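Local structure of parahox neighbor (Phaeodactylum tricornutum CCAP 1055/1, 5Z5M) at residues Q102-T105 with D106-E110; G144-V147 with Q148-P151. The protein probably catalyses the last two steps of urate breakdown, hydrolysing 5-hydroxyisourate and decarboxylating OHCU to (S)-allantoin, as a fusion of two enzyme domains. All blocks are in the same frame, centred on the assembly; numbering follows the deposited sequence.

Overall arrangement
Both contacts are local and lie in the OHCU decarboxylase family region, each where the chain meets the end of a helix. Contact 1 caps the start of helix 106-123; contact 2 closes helix 136-146 and leads into helix 151-173. Their centres are 21 Å apart and their nearest atoms about 10 Å apart, so they do not touch. Two helices join them: Leu104 and Glu108 of contact 1 lie against Lys136 and Leu140 of helix 136-146, whose far end is contact 2, while Val147 of contact 2 packs on Leu115 and Ala118 of helix 106-123.

Contact 1: residues Q102-T105 with D106-E110; sequences QSLT and DAELE
Thr105 OG1 sits between its own backbone N and carbonyl carbon (chi1 61°), and Glu108 turns CG beside its backbone N (chi1 -77°) and then runs extended, which carries the carboxylate back to Thr105. The two residues complete a capping box. Glu108 N donates to Thr105 OG1 at 3.2 Å, so the hydroxyl serves an amide in the first turn of the helix, the classic role of an N-cap side chain. In return Thr105 N gives Glu108 OE1 a nearly straight bond of 2.9 Å, arriving on the anti side of the carboxylate and 17° out of its plane. A weak bond of 3.3 Å from Thr105 OG1 to Glu108 OE1 adds to the grip. The backbone takes up the helix at once, with Leu109 N donating to Thr105 O at 2.8 Å.

Beside the polar box lies an apolar patch. Leu104 CD2 rests on Glu108 CB at 3.6 Å, while its CD1 meets Leu109 CD1 at 3.8 Å, the two leucine side chains crossing at about a right angle. A short, branched hydroxyl residue suits the cap because it bonds to the amide without a long chain to order; glutamate has the length to reach back.

Glu108 OE1 also forms a salt bridge with Lys136, which binds Ser103 O as well. An alanine in place of Glu108 would probably leave Thr105 N without its acceptor, deprive Lys136 of its salt bridge and leave the turn less firmly fixed. The carboxylate near the positive end of the helix dipole, with a lysine beside it, is likely to be stabilised in its ionised form.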
ATOM      1  N   GLN A 102       4.237   7.210  38.699  1.00 55.99           N
ATOM      2  CA  GLN A 102       3.244   8.028  38.012  1.00 54.57           C
ATOM      3  C   GLN A 102       1.821   7.521  38.268  1.00 48.81           C
ATOM      4  O   GLN A 102       1.409   7.373  39.418  1.00 44.35           O
ATOM      5  CB  GLN A 102       3.539   8.072  36.512  1.00 49.49           C
ATOM      6  CG  GLN A 102       4.328   6.877  36.001  1.00 44.54           C
ATOM      7  CD  GLN A 102       4.631   6.971  34.521  1.00 54.54           C
ATOM      8  OE1 GLN A 102       4.093   7.827  33.818  1.00 48.98           O
ATOM      9  NE2 GLN A 102       5.502   6.092  34.039  1.00 57.58           N
ATOM     10  N   SER A 103       1.078   7.247  37.199  1.00 43.15           N
ATOM     11  CA  SER A 103      -0.337   6.899  37.319  1.00 38.86           C
ATOM     12  C   SER A 103      -0.577   5.393  37.438  1.00 30.12           C
ATOM     13  O   SER A 103      -1.692   4.922  37.212  1.00 30.85           O
ATOM     14  CB  SER A 103      -1.119   7.446  36.120  1.00 44.00           C
ATOM     15  OG  SER A 103      -0.687   6.852  34.907  1.00 48.42           O
ATOM     16  N   LEU A 104       0.462   4.644  37.793  1.00 32.38           N
ATOM     17  CA  LEU A 104       0.345   3.197  37.935  1.00 38.29           C
ATOM     18  C   LEU A 104      -0.530   2.816  39.124  1.00 33.47           C
ATOM     19  O   LEU A 104      -0.435   3.416  40.191  1.00 28.73           O
ATOM     20  CB  LEU A 104       1.727   2.559  38.092  1.00 36.46           C
ATOM     21  CG  LEU A 104       2.619   2.465  36.852  1.00 29.77           C
ATOM     22  CD1 LEU A 104       3.947   1.807  37.202  1.00 33.35           C
ATOM     23  CD2 LEU A 104       1.917   1.703  35.745  1.00 50.54           C
ATOM     24  N   THR A 105      -1.389   1.822  38.934  1.00 23.38           N
ATOM     25  CA  THR A 105      -2.151   1.262  40.047  1.00 32.85           C
ATOM     26  C   THR A 105      -1.224   0.417  40.920  1.00 25.30           C
ATOM     27  O   THR A 105      -0.063   0.207  40.577  1.00 23.66           O
ATOM     28  CB  THR A 105      -3.329   0.400  39.559  1.00 28.74           C
ATOM     29  OG1 THR A 105      -2.828  -0.700  38.790  1.00 26.39           O
ATOM     30  CG2 THR A 105      -4.286   1.223  38.703  1.00 24.78           C
ATOM     31  N   ASP A 106      -1.728  -0.069  42.048  1.00 31.98           N
ATOM     32  CA  ASP A 106      -0.909  -0.911  42.909  1.00 30.59           C
ATOM     33  C   ASP A 106      -0.535  -2.216  42.216  1.00 30.11           C
ATOM     34  O   ASP A 106       0.602  -2.674  42.323  1.00 24.39           O
ATOM     35  CB  ASP A 106      -1.624  -1.197  44.227  1.00 26.87           C
ATOM     36  CG  ASP A 106      -1.137  -0.304  45.351  1.00 61.02           C
ATOM     37  OD1 ASP A 106      -0.815   0.871  45.076  1.00 53.93           O
ATOM     38  OD2 ASP A 106      -1.063  -0.780  46.504  1.00 86.47           O
ATOM     39  N   ALA A 107      -1.487  -2.806  41.497  1.00 18.55           N
ATOM     40  CA  ALA A 107      -1.208  -4.018  40.731  1.00 23.34           C
ATOM     41  C   ALA A 107      -0.174  -3.754  39.630  1.00 19.56           C
ATOM     42  O   ALA A 107       0.762  -4.535  39.441  1.00 17.54           O
ATOM     43  CB  ALA A 107      -2.482  -4.568  40.134  1.00 17.94           C
ATOM     44  N   GLU A 108      -0.349  -2.649  38.911  1.00 15.65           N
ATOM     45  CA  GLU A 108       0.568  -2.275  37.835  1.00 15.63           C
ATOM     46  C   GLU A 108       1.963  -1.979  38.373  1.00 18.81           C
ATOM     47  O   GLU A 108       2.969  -2.293  37.738  1.00 19.61           O
ATOM     48  CB  GLU A 108       0.032  -1.061  37.067  1.00 20.04           C
ATOM     49  CG  GLU A 108      -1.097  -1.381  36.101  1.00 21.98           C
ATOM     50  CD  GLU A 108      -1.760  -0.135  35.524  1.00 38.66           C
ATOM     51  OE1 GLU A 108      -1.688   0.940  36.159  1.00 28.06           O
ATOM     52  OE2 GLU A 108      -2.351  -0.234  34.426  1.00 26.19           O
ATOM     53  N   LEU A 109       2.023  -1.370  39.549  1.00 14.52           N
ATOM     54  CA  LEU A 109       3.309  -1.017  40.138  1.00 16.90           C
ATOM     55  C   LEU A 109       4.080  -2.277  40.524  1.00 20.54           C
ATOM     56  O   LEU A 109       5.299  -2.350  40.349  1.00 16.68           O
ATOM     57  CB  LEU A 109       3.110  -0.110  41.353  1.00 20.42           C
ATOM     58  CG  LEU A 109       4.360   0.584  41.890  1.00 36.45           C
ATOM     59  CD1 LEU A 109       5.005   1.434  40.805  1.00 37.93           C
ATOM     60  CD2 LEU A 109       4.022   1.428  43.108  1.00 43.31           C
ATOM     61  N   GLU A 110       3.365  -3.271  41.047  1.00 13.03           N
ATOM     62  CA  GLU A 110       3.997  -4.540  41.398  1.00 19.58           C
ATOM     63  C   GLU A 110       4.471  -5.277  40.151  1.00 14.87           C
ATOM     64  O   GLU A 110       5.556  -5.867  40.144  1.00 12.24           O
ATOM     65  CB  GLU A 110       3.035  -5.424  42.200  1.00 21.65           C
ATOM     66  CG  GLU A 110       2.839  -4.959  43.629  1.00 18.12           C
ATOM     67  CD  GLU A 110       4.150  -4.872  44.399  1.00 38.84           C
ATOM     68  OE1 GLU A 110       4.835  -5.910  44.547  1.00 41.53           O
ATOM     69  OE2 GLU A 110       4.495  -3.762  44.854  1.00 51.84           O
TER

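Contact 2: residues G144-V147 with Q148-P151; sequences GGRV and QHTP
From Arg146 to His149 the backbone makes a type I beta turn, closed by His149 N donating to Arg146 O at 3.2 Å, while Gln148 N reaches Gly145 O at 3.0 Å. Gln148 adds a side-chain bond to this pattern. Its CG stands beside its backbone N (chi1 -53°) and the chain beyond is extended, which brings the amide back along the end of the helix. Gln148 NE2 donates to Gly144 O at 3.1 Å, with an N-H...O angle of 172°; the acceptor lies almost in the amide plane. On the way Gln148 CB passes Gly145 O at 3.4 Å. Glutamine suits this place, having both the length and an N-H to offer a carbonyl in the last turn.

His149 lays one ring face over the backbone of Arg146. The CA of Arg146 stands 4.0 Å from the centroid of the His149 ring and 17° off the normal, a CH-pi contact, and Gly145 O lies over the same face nearer the rim. Arg146 CG lies 4.0 Å from both ND1 and CE1 of His149. Arg146 NE forms a salt bridge with Glu154 OE1 while its NH2 bonds Ile128 O, and His149 ND1 is hydrogen-bonded to Glu154 OE2, so that one carboxylate ties the end of one helix to the start of the next and helps fix how the imidazole is turned. Val147, a compact apolar residue, packs on Leu115 and Ala118 of helix 106-123, and Ala254 of a second subunit lies against Arg146.

Thr150 then caps helix 151-173, its OG1 bonded to Gln153 N. The whole is a short connection between two successive helices, in which a type I beta turn at the C-terminal end of one helix passes within a few residues into the N-cap of the next.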
ATOM      1  N   GLY A 144       7.113  -5.751  29.269  1.00 18.56           N
ATOM      2  CA  GLY A 144       6.445  -7.034  29.148  1.00 22.50           C
ATOM      3  C   GLY A 144       6.942  -7.837  27.964  1.00 18.76           C
ATOM      4  O   GLY A 144       7.058  -9.062  28.034  1.00 16.90           O
ATOM      5  N   GLY A 145       7.247  -7.143  26.872  1.00 15.54           N
ATOM      6  CA  GLY A 145       7.712  -7.803  25.668  1.00 11.64           C
ATOM      7  C   GLY A 145       9.193  -8.131  25.715  1.00 13.58           C
ATOM      8  O   GLY A 145       9.597  -9.262  25.455  1.00 18.01           O
ATOM      9  N   ARG A 146      10.007  -7.141  26.063  1.00 11.53           N
ATOM     10  CA  ARG A 146      11.456  -7.287  25.984  1.00 11.73           C
ATOM     11  C   ARG A 146      12.030  -8.202  27.068  1.00 15.00           C
ATOM     12  O   ARG A 146      13.162  -8.671  26.961  1.00 11.70           O
ATOM     13  CB  ARG A 146      12.113  -5.903  26.027  1.00 14.84           C
ATOM     14  CG  ARG A 146      11.952  -5.137  24.707  1.00 13.54           C
ATOM     15  CD  ARG A 146      12.301  -3.658  24.821  1.00  9.76           C
ATOM     16  NE  ARG A 146      13.616  -3.432  25.413  1.00 13.75           N
ATOM     17  CZ  ARG A 146      14.069  -2.240  25.786  1.00 14.56           C
ATOM     18  NH1 ARG A 146      13.320  -1.157  25.608  1.00 13.04           N
ATOM     19  NH2 ARG A 146      15.274  -2.127  26.329  1.00 13.64           N
ATOM     20  N   VAL A 147      11.247  -8.495  28.099  1.00 16.08           N
ATOM     21  CA  VAL A 147      11.728  -9.421  29.117  1.00 13.72           C
ATOM     22  C   VAL A 147      11.721 -10.848  28.560  1.00 16.70           C
ATOM     23  O   VAL A 147      12.363 -11.740  29.112  1.00 20.95           O
ATOM     24  CB  VAL A 147      10.891  -9.332  30.408  1.00 16.82           C
ATOM     25  CG1 VAL A 147       9.513  -9.943  30.196  1.00 19.10           C
ATOM     26  CG2 VAL A 147      11.612 -10.004  31.566  1.00 16.53           C
ATOM     27  N   GLN A 148      11.023 -11.049  27.442  1.00 15.54           N
ATOM     28  CA  GLN A 148      10.968 -12.361  26.793  1.00 21.92           C
ATOM     29  C   GLN A 148      12.104 -12.569  25.783  1.00 26.44           C
ATOM     30  O   GLN A 148      12.252 -13.651  25.212  1.00 20.73           O
ATOM     31  CB  GLN A 148       9.619 -12.553  26.095  1.00 18.69           C
ATOM     32  CG  GLN A 148       8.413 -12.310  26.989  1.00 20.83           C
ATOM     33  CD  GLN A 148       7.098 -12.490  26.249  1.00 32.41           C
ATOM     34  OE1 GLN A 148       6.901 -13.474  25.536  1.00 45.43           O
ATOM     35  NE2 GLN A 148       6.198 -11.527  26.402  1.00 27.06           N
ATOM     36  N   HIS A 149      12.914 -11.537  25.570  1.00 22.05           N
ATOM     37  CA  HIS A 149      14.004 -11.618  24.602  1.00 18.57           C
ATOM     38  C   HIS A 149      15.291 -12.166  25.204  1.00 16.74           C
ATOM     39  O   HIS A 149      15.475 -12.158  26.419  1.00 17.19           O
ATOM     40  CB  HIS A 149      14.280 -10.239  23.994  1.00 12.84           C
ATOM     41  CG  HIS A 149      13.140  -9.687  23.202  1.00 26.03           C
ATOM     42  ND1 HIS A 149      13.117  -8.392  22.735  1.00 29.71           N
ATOM     43  CD2 HIS A 149      11.980 -10.257  22.793  1.00 27.46           C
ATOM     44  CE1 HIS A 149      11.993  -8.185  22.071  1.00 25.29           C
ATOM     45  NE2 HIS A 149      11.286  -9.303  22.091  1.00 27.62           N
ATOM     46  N   THR A 150      16.186 -12.630  24.334  1.00 13.54           N
ATOM     47  CA  THR A 150      17.520 -13.065  24.738  1.00 21.36           C
ATOM     48  C   THR A 150      18.383 -11.870  25.144  1.00 21.10           C
ATOM     49  O   THR A 150      18.127 -10.742  24.714  1.00 16.44           O
ATOM     50  CB  THR A 150      18.224 -13.826  23.598  1.00 19.69           C
ATOM     51  OG1 THR A 150      18.546 -12.911  22.544  1.00 19.97           O
ATOM     52  CG2 THR A 150      17.327 -14.931  23.055  1.00 20.84           C
ATOM     53  N   PRO A 151      19.415 -12.108  25.969  1.00 19.30           N
ATOM     54  CA  PRO A 151      20.278 -10.988  26.358  1.00 22.08           C
ATOM     55  C   PRO A 151      21.002 -10.347  25.171  1.00 24.57           C
ATOM     56  O   PRO A 151      21.220  -9.138  25.196  1.00 20.77           O
ATOM     57  CB  PRO A 151      21.274 -11.635  27.326  1.00 28.50           C
ATOM     58  CG  PRO A 151      20.563 -12.837  27.853  1.00 25.19           C
ATOM     59  CD  PRO A 151      19.754 -13.344  26.696  1.00 23.27           C
TER